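Local structure of nitrogenase molybdenum-iron protein alpha chain (Clostridium pasteurianum, 4WES) at residues M63-D68 with G85-K90; A56-V61 with G140-C145; S91-E94 with L99-N102; I210-E215 with W223-V228. The protein forms, with the beta chain, the molybdenum-iron component of nitrogenase, which catalyses the reduction of dinitrogen to ammonium on its iron-molybdenum cofactor. All blocks are in the same frame, centred on the assembly; numbering follows the deposited sequence.

How the interactions relate
Interaction 1 is the hub: it touches interactions 2, 3 and 4, while 2 and 3 do not touch each other. Segment 63-68 follows 56-61 after one residue, with Gly-64 N 2.9 Å from Lys-59 O, and Arg-87 reaches back to the helix of interaction 2, its NH2 2.9 Å from Val-61 O; both contacts touch the iron-molybdenum cluster, and interaction 2 also carries a ligand of the [8Fe-7S] cluster. Interaction 3 follows directly on segment 85-90 and is tied back by a salt bridge of 2.8 Å between Lys-67 NZ and Glu-94 OE1. Interaction 4 brings the Glu-215 side chain to about 7 Å from the iron-molybdenum cluster, and its Trp-223 packs against Lys-90 and Lys-92.

Interaction 1 of 4, residues M63-D68 with G85-K90; sequences MGPIKD and GGRRFK. With ICS (iron-sulfur-molybdenum cluster with interstitial carbon), chain F; HCA (3-hydroxy-3-carboxy-adipic acid), chain E.
The ring of Phe-89 takes Pro-65 over one face, while the guanidinium of Arg-87 meets the same proline and the iron-molybdenum cluster at its edge. CG of Pro-65 stands 3.9 Å from the Phe-89 ring centroid, 21° off the normal, a CH-pi contact displaced toward the rim. Proline suits this place because its rigid ring presents CG, with the more polarised CA beside it, to the aromatic face; CA lies 3.6 Å from Phe-89 CD1. Gly-64, having no side chain, leaves room for the ring at CZ, and Gly-64 O lies 3.7 Å from Phe-89 CE1. The phenyl is turned onto the proline by a chi1 of 45°, which sets CG between the backbone N and the carbonyl carbon.

Arg-87 is stretched instead, with CG trans to its own N (chi1 180°) and the chain straight as far as NE. This carries the flat, cationic end to the cluster: NH1 comes to 3.3 Å from S5A, and NE to 3.3 Å from S3B. Pro-65 CG lies 3.6 Å from NH2, which also makes weak hydrogen bonds to the carbonyls of Gly-60 and Val-61, helping to fix how the group is rotated. Closer to the backbone, Arg-87 CB lies 3.6 Å from O6 of the homocitrate. A water joins the ends of the contact, donating to Pro-65 O at 2.8 Å and weakly to Lys-90 O. The positive charge probably balances part of the negative charge of cluster and homocitrate, an arrangement belonging to the cofactor pocket of the nitrogenase alpha chain.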
# COMPACT_ATOMS: atom_id res chain seq x y z
N MET A 63 -27.67 -23.30 9.70
CA MET A 63 -26.74 -24.31 10.21
C MET A 63 -25.28 -23.85 10.28
O MET A 63 -24.58 -24.17 11.24
CB MET A 63 -26.82 -25.58 9.38
CG MET A 63 -28.15 -26.28 9.52
SD MET A 63 -28.56 -26.77 11.21
CE MET A 63 -27.15 -27.80 11.59
N GLY A 64 -24.82 -23.11 9.26
CA GLY A 64 -23.45 -22.65 9.19
C GLY A 64 -22.86 -22.07 10.47
O GLY A 64 -21.69 -22.31 10.74
N PRO A 65 -23.64 -21.27 11.21
CA PRO A 65 -23.06 -20.68 12.41
C PRO A 65 -22.62 -21.64 13.51
O PRO A 65 -21.93 -21.22 14.42
CB PRO A 65 -24.14 -19.74 12.90
CG PRO A 65 -24.90 -19.39 11.64
CD PRO A 65 -24.93 -20.67 10.89
N ILE A 66 -23.08 -22.88 13.49
CA ILE A 66 -22.66 -23.85 14.53
C ILE A 66 -21.18 -24.15 14.29
O ILE A 66 -20.80 -24.81 13.33
CB ILE A 66 -23.51 -25.12 14.53
CG1 ILE A 66 -24.98 -24.79 14.73
CG2 ILE A 66 -23.01 -26.07 15.64
CD1 ILE A 66 -25.92 -25.98 14.68
N LYS A 67 -20.32 -23.65 15.18
CA LYS A 67 -18.92 -23.44 14.87
C LYS A 67 -18.04 -24.66 15.02
O LYS A 67 -16.92 -24.66 14.51
CB LYS A 67 -18.38 -22.30 15.73
CG LYS A 67 -18.34 -22.64 17.22
CD LYS A 67 -18.22 -21.44 18.12
CE LYS A 67 -18.44 -21.81 19.55
NZ LYS A 67 -18.32 -20.65 20.45
N ASP A 68 -18.50 -25.67 15.77
CA ASP A 68 -17.68 -26.88 16.00
C ASP A 68 -18.27 -28.09 15.28
O ASP A 68 -17.86 -29.24 15.54
CB ASP A 68 -17.46 -27.15 17.48
CG ASP A 68 -18.74 -27.36 18.26
OD1 ASP A 68 -19.84 -27.19 17.73
OD2 ASP A 68 -18.59 -27.68 19.44
N GLY A 85 -17.73 -16.89 4.29
CA GLY A 85 -17.54 -15.65 5.03
C GLY A 85 -18.39 -14.45 4.64
O GLY A 85 -18.30 -13.43 5.30
N GLY A 86 -19.22 -14.58 3.61
CA GLY A 86 -20.02 -13.45 3.20
C GLY A 86 -21.12 -13.10 4.17
O GLY A 86 -21.56 -11.95 4.23
N ARG A 87 -21.61 -14.08 4.91
CA ARG A 87 -22.60 -13.86 5.97
C ARG A 87 -21.83 -13.86 7.29
O ARG A 87 -21.14 -14.82 7.63
CB ARG A 87 -23.69 -14.91 5.96
CG ARG A 87 -24.72 -14.70 7.05
CD ARG A 87 -25.98 -15.45 6.78
NE ARG A 87 -26.93 -15.43 7.88
CZ ARG A 87 -26.99 -16.34 8.86
NH1 ARG A 87 -27.95 -16.28 9.76
NH2 ARG A 87 -26.08 -17.31 8.94
N ARG A 88 -21.94 -12.74 8.02
CA ARG A 88 -21.03 -12.37 9.07
C ARG A 88 -21.41 -12.87 10.46
O ARG A 88 -21.27 -12.13 11.44
CB ARG A 88 -20.84 -10.86 9.05
CG ARG A 88 -20.23 -10.33 7.76
CD ARG A 88 -20.20 -8.82 7.72
NE ARG A 88 -19.44 -8.30 8.84
CZ ARG A 88 -19.90 -7.66 9.92
NH1 ARG A 88 -19.09 -7.41 10.95
NH2 ARG A 88 -21.16 -7.27 10.01
N PHE A 89 -21.80 -14.14 10.58
CA PHE A 89 -21.93 -14.71 11.91
C PHE A 89 -20.54 -14.80 12.54
O PHE A 89 -19.61 -15.34 11.97
CB PHE A 89 -22.61 -16.09 11.88
CG PHE A 89 -22.14 -17.05 10.82
CD1 PHE A 89 -21.10 -17.92 11.05
CD2 PHE A 89 -22.79 -17.10 9.61
CE1 PHE A 89 -20.70 -18.83 10.08
CE2 PHE A 89 -22.43 -18.00 8.65
CZ PHE A 89 -21.38 -18.86 8.86
N LYS A 90 -20.40 -14.27 13.75
CA LYS A 90 -19.10 -14.29 14.43
C LYS A 90 -19.02 -15.47 15.39
O LYS A 90 -20.01 -15.84 16.04
CB LYS A 90 -18.82 -12.97 15.14
CG LYS A 90 -18.60 -11.77 14.21
CD LYS A 90 -18.11 -10.56 15.00
CE LYS A 90 -17.78 -9.38 14.09
NZ LYS A 90 -17.30 -8.23 14.85
FE1 ICS F . -33.96 -14.28 9.98
MO1 ICS F . -29.69 -11.91 5.02
FE2 ICS F . -32.96 -14.77 7.56
FE3 ICS F . -31.42 -13.64 9.43
FE4 ICS F . -33.44 -12.29 8.36
FE5 ICS F . -31.88 -11.42 6.50
FE6 ICS F . -31.35 -13.88 5.75
FE7 ICS F . -29.88 -12.75 7.55
CX ICS F . -31.87 -13.10 7.55
S1A ICS F . -35.01 -13.92 7.96
S1B ICS F . -31.92 -12.21 4.39
S2A ICS F . -32.31 -15.75 9.51
S2B ICS F . -32.44 -15.77 5.64
S3A ICS F . -33.66 -10.31 7.35
S3B ICS F . -29.14 -14.05 5.88
S4A ICS F . -32.87 -12.33 10.59
S4B ICS F . -29.85 -10.61 6.96
S5A ICS F . -29.22 -13.28 9.59
C1 HCA E . -28.51 -15.05 1.78
C2 HCA E . -27.45 -14.36 2.64
C3 HCA E . -27.67 -12.86 2.82
C4 HCA E . -27.21 -12.05 1.59
C5 HCA E . -27.22 -10.56 1.97
C6 HCA E . -27.27 -9.53 0.88
C7 HCA E . -26.87 -12.38 4.02
O1 HCA E . -29.63 -14.54 1.67
O2 HCA E . -28.22 -16.14 1.25
O3 HCA E . -26.57 -8.48 1.03
O4 HCA E . -27.99 -9.72 -0.12
O5 HCA E . -27.48 -11.73 4.90
O6 HCA E . -25.65 -12.60 4.06
O7 HCA E . -29.05 -12.59 3.03
O HOH W 1 -21.57 -18.44 14.74

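Interaction 2 of 4, residues A56-V61 with G140-C145; sequences AGCKGV and GVYATC. With CLF (Fe(8)-S(7) cluster), chain H; ICS (iron-sulfur-molybdenum cluster with interstitial carbon), chain F.
The hydroxyl of Tyr-142 is hydrogen-bonded to ND1 of His-71 on the adjacent strand 69-74, which probably limits the movement of a ring whose face receives the side chain of Lys-59. CG of the lysine sits 3.7 Å from the ring centroid, 19° off the normal, as a CH-pi contact; CB joins it, 3.6 Å from Tyr-142 CD1. Lysine serves here through its methylenes: the chain bends at chi2 (-82°) and leads the ammonium off the ring to a hydrogen bond with Thr-83 OG1.

At the edge of the tyrosine comes Cys-58, its SG 4.2 Å from CD1 and nearly in the ring plane, a sulfur-aromatic contact. Phe-172 also meets the ring, the two planes being almost parallel. Thus helix 54-63, which has a wider pi-type turn here, is packed on the parallel sheet that contains strand 138-143.

Each element leads to a cluster. Val-61 CG1 touches S2A of the iron-molybdenum cluster at 3.5 Å, and further along segment 140-145 Cys-145 SG binds FE1 of the [8Fe-7S] cluster at 2.3 Å. The chemistry implies a buried, mostly apolar joint in which the tyrosine hydroxyl and the lysine ammonium find polar partners, His-71 and Thr-83, outside the two segments.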
# COMPACT_ATOMS: atom_id res chain seq x y z
N ALA A 56 -29.12 -21.84 0.62
CA ALA A 56 -28.69 -20.68 1.37
C ALA A 56 -29.39 -20.64 2.72
O ALA A 56 -28.77 -20.45 3.76
CB ALA A 56 -28.97 -19.41 0.56
N GLY A 57 -30.73 -20.82 2.72
CA GLY A 57 -31.48 -20.74 3.96
C GLY A 57 -31.11 -21.81 4.98
O GLY A 57 -31.17 -21.59 6.19
N CYS A 58 -30.73 -22.97 4.50
CA CYS A 58 -30.39 -24.11 5.39
C CYS A 58 -28.92 -24.10 5.81
O CYS A 58 -28.61 -23.98 7.00
CB CYS A 58 -30.72 -25.40 4.64
SG CYS A 58 -30.51 -26.89 5.67
N LYS A 59 -28.00 -24.18 4.85
CA LYS A 59 -26.58 -24.22 5.15
C LYS A 59 -26.03 -22.84 5.46
O LYS A 59 -25.33 -22.62 6.44
CB LYS A 59 -25.81 -24.87 3.99
CG LYS A 59 -24.36 -25.23 4.26
CD LYS A 59 -23.35 -24.12 4.14
CE LYS A 59 -21.96 -24.69 4.30
NZ LYS A 59 -20.87 -23.67 4.20
N GLY A 60 -26.30 -21.89 4.55
CA GLY A 60 -25.70 -20.58 4.71
C GLY A 60 -26.22 -19.79 5.89
O GLY A 60 -25.49 -18.95 6.43
N VAL A 61 -27.46 -20.05 6.28
CA VAL A 61 -28.17 -19.24 7.27
C VAL A 61 -28.31 -19.98 8.60
O VAL A 61 -27.66 -19.62 9.58
CB VAL A 61 -29.52 -18.71 6.72
CG1 VAL A 61 -30.32 -18.03 7.81
CG2 VAL A 61 -29.25 -17.78 5.53
N GLY A 140 -22.28 -32.01 9.16
CA GLY A 140 -23.48 -31.82 8.36
C GLY A 140 -23.17 -32.05 6.90
O GLY A 140 -22.08 -31.75 6.43
N VAL A 141 -24.17 -32.56 6.17
CA VAL A 141 -24.10 -32.77 4.74
C VAL A 141 -25.28 -32.05 4.11
O VAL A 141 -26.43 -32.31 4.48
CB VAL A 141 -24.23 -34.24 4.38
CG1 VAL A 141 -24.22 -34.40 2.86
CG2 VAL A 141 -23.12 -35.04 5.04
N TYR A 142 -25.01 -31.14 3.16
CA TYR A 142 -26.03 -30.25 2.65
C TYR A 142 -26.20 -30.48 1.15
O TYR A 142 -25.23 -30.32 0.39
CB TYR A 142 -25.63 -28.78 2.93
CG TYR A 142 -25.49 -28.56 4.40
CD1 TYR A 142 -26.56 -28.20 5.20
CD2 TYR A 142 -24.29 -28.79 5.03
CE1 TYR A 142 -26.43 -28.07 6.56
CE2 TYR A 142 -24.13 -28.71 6.40
CZ TYR A 142 -25.22 -28.34 7.17
OH TYR A 142 -25.12 -28.26 8.55
N ALA A 143 -27.40 -30.84 0.73
CA ALA A 143 -27.68 -31.02 -0.68
C ALA A 143 -27.71 -29.68 -1.43
O ALA A 143 -28.03 -28.65 -0.87
CB ALA A 143 -29.00 -31.76 -0.89
N THR A 144 -27.42 -29.77 -2.71
CA THR A 144 -27.44 -28.67 -3.65
C THR A 144 -28.23 -29.14 -4.89
O THR A 144 -28.59 -30.31 -4.99
CB THR A 144 -26.02 -28.26 -4.05
OG1 THR A 144 -25.39 -29.35 -4.69
CG2 THR A 144 -25.24 -27.77 -2.87
N CYS A 145 -28.46 -28.22 -5.84
CA CYS A 145 -29.28 -28.53 -7.02
C CYS A 145 -29.16 -29.93 -7.62
O CYS A 145 -30.20 -30.55 -7.87
CB CYS A 145 -29.07 -27.45 -8.10
SG CYS A 145 -29.87 -25.88 -7.71
FE1 CLF H . -28.46 -24.48 -6.51
FE2 CLF H . -27.36 -22.27 -6.86
FE3 CLF H . -28.52 -22.70 -4.38
FE4 CLF H . -26.26 -23.97 -5.18
S1 CLF H . -26.31 -24.41 -7.53
S2A CLF H . -29.61 -22.45 -6.41
S4A CLF H . -26.48 -21.74 -4.79
S3A CLF H . -28.12 -24.99 -4.26
FE5 CLF H . -23.06 -23.81 -6.46
FE6 CLF H . -23.64 -25.18 -9.75
FE7 CLF H . -22.48 -22.82 -8.94
FE8 CLF H . -25.14 -22.66 -8.63
S2B CLF H . -22.07 -24.92 -8.10
S3B CLF H . -24.08 -23.07 -10.60
S4B CLF H . -23.56 -21.71 -7.23
FE1 ICS F . -33.96 -14.28 9.98
MO1 ICS F . -29.69 -11.91 5.02
FE2 ICS F . -32.96 -14.77 7.56
FE3 ICS F . -31.42 -13.64 9.43
FE4 ICS F . -33.44 -12.29 8.36
FE5 ICS F . -31.88 -11.42 6.50
FE6 ICS F . -31.35 -13.88 5.75
FE7 ICS F . -29.88 -12.75 7.55
CX ICS F . -31.87 -13.10 7.55
S1A ICS F . -35.01 -13.92 7.96
S1B ICS F . -31.92 -12.21 4.39
S2A ICS F . -32.31 -15.75 9.51
S2B ICS F . -32.44 -15.77 5.64
S3A ICS F . -33.66 -10.31 7.35
S3B ICS F . -29.14 -14.05 5.88
S4A ICS F . -32.87 -12.33 10.59
S4B ICS F . -29.85 -10.61 6.96
S5A ICS F . -29.22 -13.28 9.59

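Interaction 3 of 4, residues S91-E94 with L99-N102; sequences SKPE and LNFN
Ser-91 and Pro-93 of one loop arm face Asn-102 and Asn-100 of the other, with CA separations of 6.7 Å and 5.6 Å, so the two arms run in opposite directions. Segment 91-94 is extended throughout; segment 99-102 is extended at Leu-99 and Asn-100 and then bends at Phe-101 and Asn-102. Neither belongs to a regular strand; one water joins the two backbones and a second joins a backbone carbonyl to a side-chain amide.

The direct polar link is short: Ser-91 OG donates to Asn-102 OD1 at 2.6 Å. The hydroxyl comes from above the amide, 51° out of the carbonyl plane and with a C=O...donor angle of 102°, so it meets neither lone pair squarely. Serine fits because its small side chain, with OG placed beside the backbone N (chi1 -58°), reaches the amide while CB remains against Asn-100 OD1 at 3.5 Å. ND2 of Asn-102 makes a weak hydrogen bond to the carbonyl of Phe-89, two residues before Ser-91.

Within this loop, which joins helix 77-81 to strand 106-107, Asn-100 builds an Asx turn: its OD1 accepts from the backbone N of Asn-102 at 3.0 Å, which ties down the bend. Asparagine has both a donor and an acceptor to spend, and ND2 donates to a water that in turn donates to Ser-91 O, 3.1 Å away. Another water accepts from Glu-94 N and donates to Leu-99 O, the latter at 2.7 Å. The Glu-94 carboxylate turns away to a salt bridge with Lys-67, whose ammonium is also hydrogen-bonded to the carbonyl of Lys-92.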
# COMPACT_ATOMS: atom_id res chain seq x y z
N SER A 91 -17.84 -16.04 15.48
CA SER A 91 -17.57 -17.22 16.32
C SER A 91 -16.25 -17.08 17.02
O SER A 91 -15.30 -16.50 16.49
CB SER A 91 -17.52 -18.50 15.48
OG SER A 91 -18.74 -18.68 14.78
N LYS A 92 -16.17 -17.66 18.22
CA LYS A 92 -14.90 -17.75 18.89
C LYS A 92 -14.78 -19.15 19.53
O LYS A 92 -15.79 -19.79 19.81
CB LYS A 92 -14.73 -16.66 19.91
CG LYS A 92 -15.71 -16.68 20.99
CD LYS A 92 -15.68 -15.38 21.86
CE LYS A 92 -16.77 -15.39 22.91
NZ LYS A 92 -16.61 -16.55 23.84
N PRO A 93 -13.56 -19.63 19.75
CA PRO A 93 -13.42 -20.92 20.40
C PRO A 93 -14.13 -20.93 21.76
O PRO A 93 -13.93 -20.04 22.57
CB PRO A 93 -11.93 -21.05 20.59
CG PRO A 93 -11.32 -20.12 19.67
CD PRO A 93 -12.27 -19.02 19.43
N GLU A 94 -14.96 -21.94 22.00
CA GLU A 94 -15.71 -21.98 23.24
C GLU A 94 -14.74 -22.11 24.41
O GLU A 94 -13.83 -22.92 24.37
CB GLU A 94 -16.71 -23.13 23.26
CG GLU A 94 -17.76 -23.04 24.37
CD GLU A 94 -18.79 -21.93 24.19
OE1 GLU A 94 -18.91 -21.34 23.09
OE2 GLU A 94 -19.55 -21.67 25.17
N LEU A 99 -13.26 -25.98 19.24
CA LEU A 99 -13.14 -25.93 17.79
C LEU A 99 -13.92 -24.78 17.18
O LEU A 99 -14.99 -24.41 17.64
CB LEU A 99 -13.61 -27.25 17.18
CG LEU A 99 -12.81 -28.50 17.56
CD1 LEU A 99 -13.57 -29.75 17.11
CD2 LEU A 99 -11.40 -28.43 17.00
N ASN A 100 -13.41 -24.28 16.06
CA ASN A 100 -14.08 -23.20 15.35
C ASN A 100 -13.72 -23.31 13.88
O ASN A 100 -12.56 -23.10 13.51
CB ASN A 100 -13.60 -21.84 15.89
CG ASN A 100 -14.07 -20.67 15.07
OD1 ASN A 100 -15.06 -20.76 14.33
ND2 ASN A 100 -13.32 -19.57 15.15
N PHE A 101 -14.70 -23.64 13.04
CA PHE A 101 -14.47 -23.79 11.60
C PHE A 101 -15.00 -22.62 10.78
O PHE A 101 -15.10 -22.72 9.54
CB PHE A 101 -15.06 -25.11 11.11
CG PHE A 101 -14.53 -26.32 11.85
CD1 PHE A 101 -13.23 -26.73 11.68
CD2 PHE A 101 -15.32 -27.01 12.76
CE1 PHE A 101 -12.71 -27.79 12.39
CE2 PHE A 101 -14.80 -28.09 13.46
CZ PHE A 101 -13.49 -28.47 13.28
N ASN A 102 -15.26 -21.48 11.41
CA ASN A 102 -15.76 -20.29 10.68
C ASN A 102 -14.95 -19.87 9.51
O ASN A 102 -15.50 -19.27 8.59
CB ASN A 102 -15.80 -19.01 11.58
CG ASN A 102 -17.19 -18.65 12.04
OD1 ASN A 102 -17.99 -19.53 12.39
ND2 ASN A 102 -17.54 -17.32 12.10
O HOH W 2 -13.85 -16.92 13.82
O HOH W 3 -15.86 -23.97 20.21

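Interaction 4 of 4, residues I210-E215 with W223-V228; sequences INVLGE and WEMDRV
This is a buried, mainly apolar contact of strand against helix inside a beta-alpha-beta unit, made where Met-225 of helix 221-232 reaches toward Val-212 of strand 209-215 and meets the Glu-215 side chain coming the other way. In the conformer given, the methionine sulfur lies 4.2 Å from Val-212 CG1 and 3.9 Å from Glu-215 CG, so it packs on a valine branch and on the methylene part of the glutamate. Its chain runs straight beyond CG, which gives the long, unbranched side chain the span to bridge backbones whose CA atoms are 9.1 Å apart at Val-212 and Met-225. The closer approach of Met-225 CE to the glutamate carboxylate is doubtful, because the methionine has two conformers.

Glu-215 is bent at chi2 (54°), and its OE1 is hydrogen-bonded to the backbone N of Asn-217. Just before it, Gly-214 turns a corner in the strand, its positive phi being easy for a residue without a side chain. On the helix, Arg-227 grips Glu-224 side-on, NH2 to OE1 at 2.8 Å and NE to OE2 at 2.9 Å. Strand 209-215 lies between strands 235-239 and 257-260 of a parallel sheet; Ile-210 and Val-228 pack on helix 289-303, and Met-225 touches Phe-286.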
# COMPACT_ATOMS: atom_id res chain seq x y z
N ILE A 210 -32.74 -19.09 29.75
CA ILE A 210 -33.44 -18.67 28.54
C ILE A 210 -32.61 -19.13 27.34
O ILE A 210 -31.41 -19.33 27.42
CB ILE A 210 -33.63 -17.14 28.51
CG1 ILE A 210 -32.31 -16.39 28.43
CG2 ILE A 210 -34.44 -16.72 29.72
CD1 ILE A 210 -31.85 -16.14 26.99
N ASN A 211 -33.28 -19.25 26.19
CA ASN A 211 -32.60 -19.37 24.90
C ASN A 211 -32.95 -18.17 24.04
O ASN A 211 -34.06 -17.66 24.13
CB ASN A 211 -33.05 -20.58 24.11
CG ASN A 211 -32.76 -21.91 24.78
OD1 ASN A 211 -31.73 -22.10 25.44
ND2 ASN A 211 -33.73 -22.83 24.63
N VAL A 212 -32.00 -17.74 23.21
CA VAL A 212 -32.31 -16.80 22.14
C VAL A 212 -32.40 -17.57 20.84
O VAL A 212 -31.42 -18.13 20.37
CB VAL A 212 -31.32 -15.65 22.04
CG1 VAL A 212 -31.82 -14.61 21.01
CG2 VAL A 212 -31.10 -14.98 23.38
N LEU A 213 -33.61 -17.66 20.30
CA LEU A 213 -33.87 -18.41 19.08
C LEU A 213 -33.88 -17.49 17.85
O LEU A 213 -34.49 -16.41 17.89
CB LEU A 213 -35.22 -19.11 19.15
CG LEU A 213 -35.44 -20.16 20.25
CD1 LEU A 213 -36.77 -20.86 20.01
CD2 LEU A 213 -34.29 -21.15 20.34
N GLY A 214 -33.28 -17.95 16.76
CA GLY A 214 -33.28 -17.17 15.53
C GLY A 214 -32.44 -15.93 15.66
O GLY A 214 -32.85 -14.80 15.32
N GLU A 215 -31.23 -16.13 16.14
CA GLU A 215 -30.25 -15.08 16.32
C GLU A 215 -28.89 -15.66 15.94
O GLU A 215 -28.49 -16.70 16.49
CB GLU A 215 -30.24 -14.57 17.75
CG GLU A 215 -29.06 -13.71 18.08
CD GLU A 215 -28.85 -12.54 17.14
OE1 GLU A 215 -27.68 -12.25 16.80
OE2 GLU A 215 -29.87 -11.91 16.76
N TRP A 223 -23.43 -11.55 21.15
CA TRP A 223 -22.58 -11.26 22.30
C TRP A 223 -23.05 -10.01 23.03
O TRP A 223 -22.96 -9.92 24.26
CB TRP A 223 -21.12 -11.15 21.88
CG TRP A 223 -20.55 -12.43 21.39
CD1 TRP A 223 -20.85 -13.70 21.85
CD2 TRP A 223 -19.58 -12.61 20.36
NE1 TRP A 223 -20.09 -14.64 21.19
CE2 TRP A 223 -19.31 -14.00 20.27
CE3 TRP A 223 -18.87 -11.73 19.52
CZ2 TRP A 223 -18.43 -14.52 19.36
CZ3 TRP A 223 -17.99 -12.27 18.60
CH2 TRP A 223 -17.77 -13.65 18.55
N GLU A 224 -23.56 -9.03 22.29
CA GLU A 224 -24.05 -7.81 22.92
C GLU A 224 -25.35 -8.06 23.69
O GLU A 224 -25.50 -7.53 24.80
CB GLU A 224 -24.18 -6.70 21.86
CG GLU A 224 -24.86 -5.43 22.37
CD GLU A 224 -24.21 -4.71 23.54
OE1 GLU A 224 -24.89 -3.82 24.09
OE2 GLU A 224 -23.03 -5.02 23.88
N MET A 225 -26.29 -8.81 23.13
CA MET A 225 -27.49 -9.25 23.85
C MET A 225 -27.10 -9.95 25.13
O MET A 225 -27.65 -9.71 26.22
CB MET A 225 -28.30 -10.25 22.99
CG MET A 225 -28.90 -9.66 21.72
SD MET A 225 -29.79 -10.90 20.74
CE MET A 225 -29.80 -10.08 19.15
N ASP A 226 -26.19 -10.92 24.97
CA ASP A 226 -25.81 -11.76 26.11
C ASP A 226 -25.20 -10.93 27.20
O ASP A 226 -25.40 -11.20 28.40
CB ASP A 226 -24.83 -12.87 25.69
CG ASP A 226 -25.46 -13.89 24.77
OD1 ASP A 226 -26.69 -13.82 24.52
OD2 ASP A 226 -24.70 -14.77 24.32
N ARG A 227 -24.40 -9.93 26.87
CA ARG A 227 -23.76 -9.07 27.88
C ARG A 227 -24.82 -8.50 28.82
O ARG A 227 -24.65 -8.52 30.06
CB ARG A 227 -23.02 -7.94 27.16
CG ARG A 227 -22.28 -7.00 28.09
CD ARG A 227 -21.62 -5.86 27.35
NE ARG A 227 -22.58 -4.94 26.76
CZ ARG A 227 -23.27 -4.02 27.41
NH1 ARG A 227 -23.08 -3.83 28.72
NH2 ARG A 227 -24.18 -3.29 26.79
N VAL A 228 -25.89 -7.97 28.23
CA VAL A 228 -26.95 -7.34 29.03
C VAL A 228 -27.77 -8.37 29.78
O VAL A 228 -28.09 -8.18 30.96
CB VAL A 228 -27.83 -6.42 28.15
CG1 VAL A 228 -29.00 -5.87 28.90
CG2 VAL A 228 -26.97 -5.27 27.69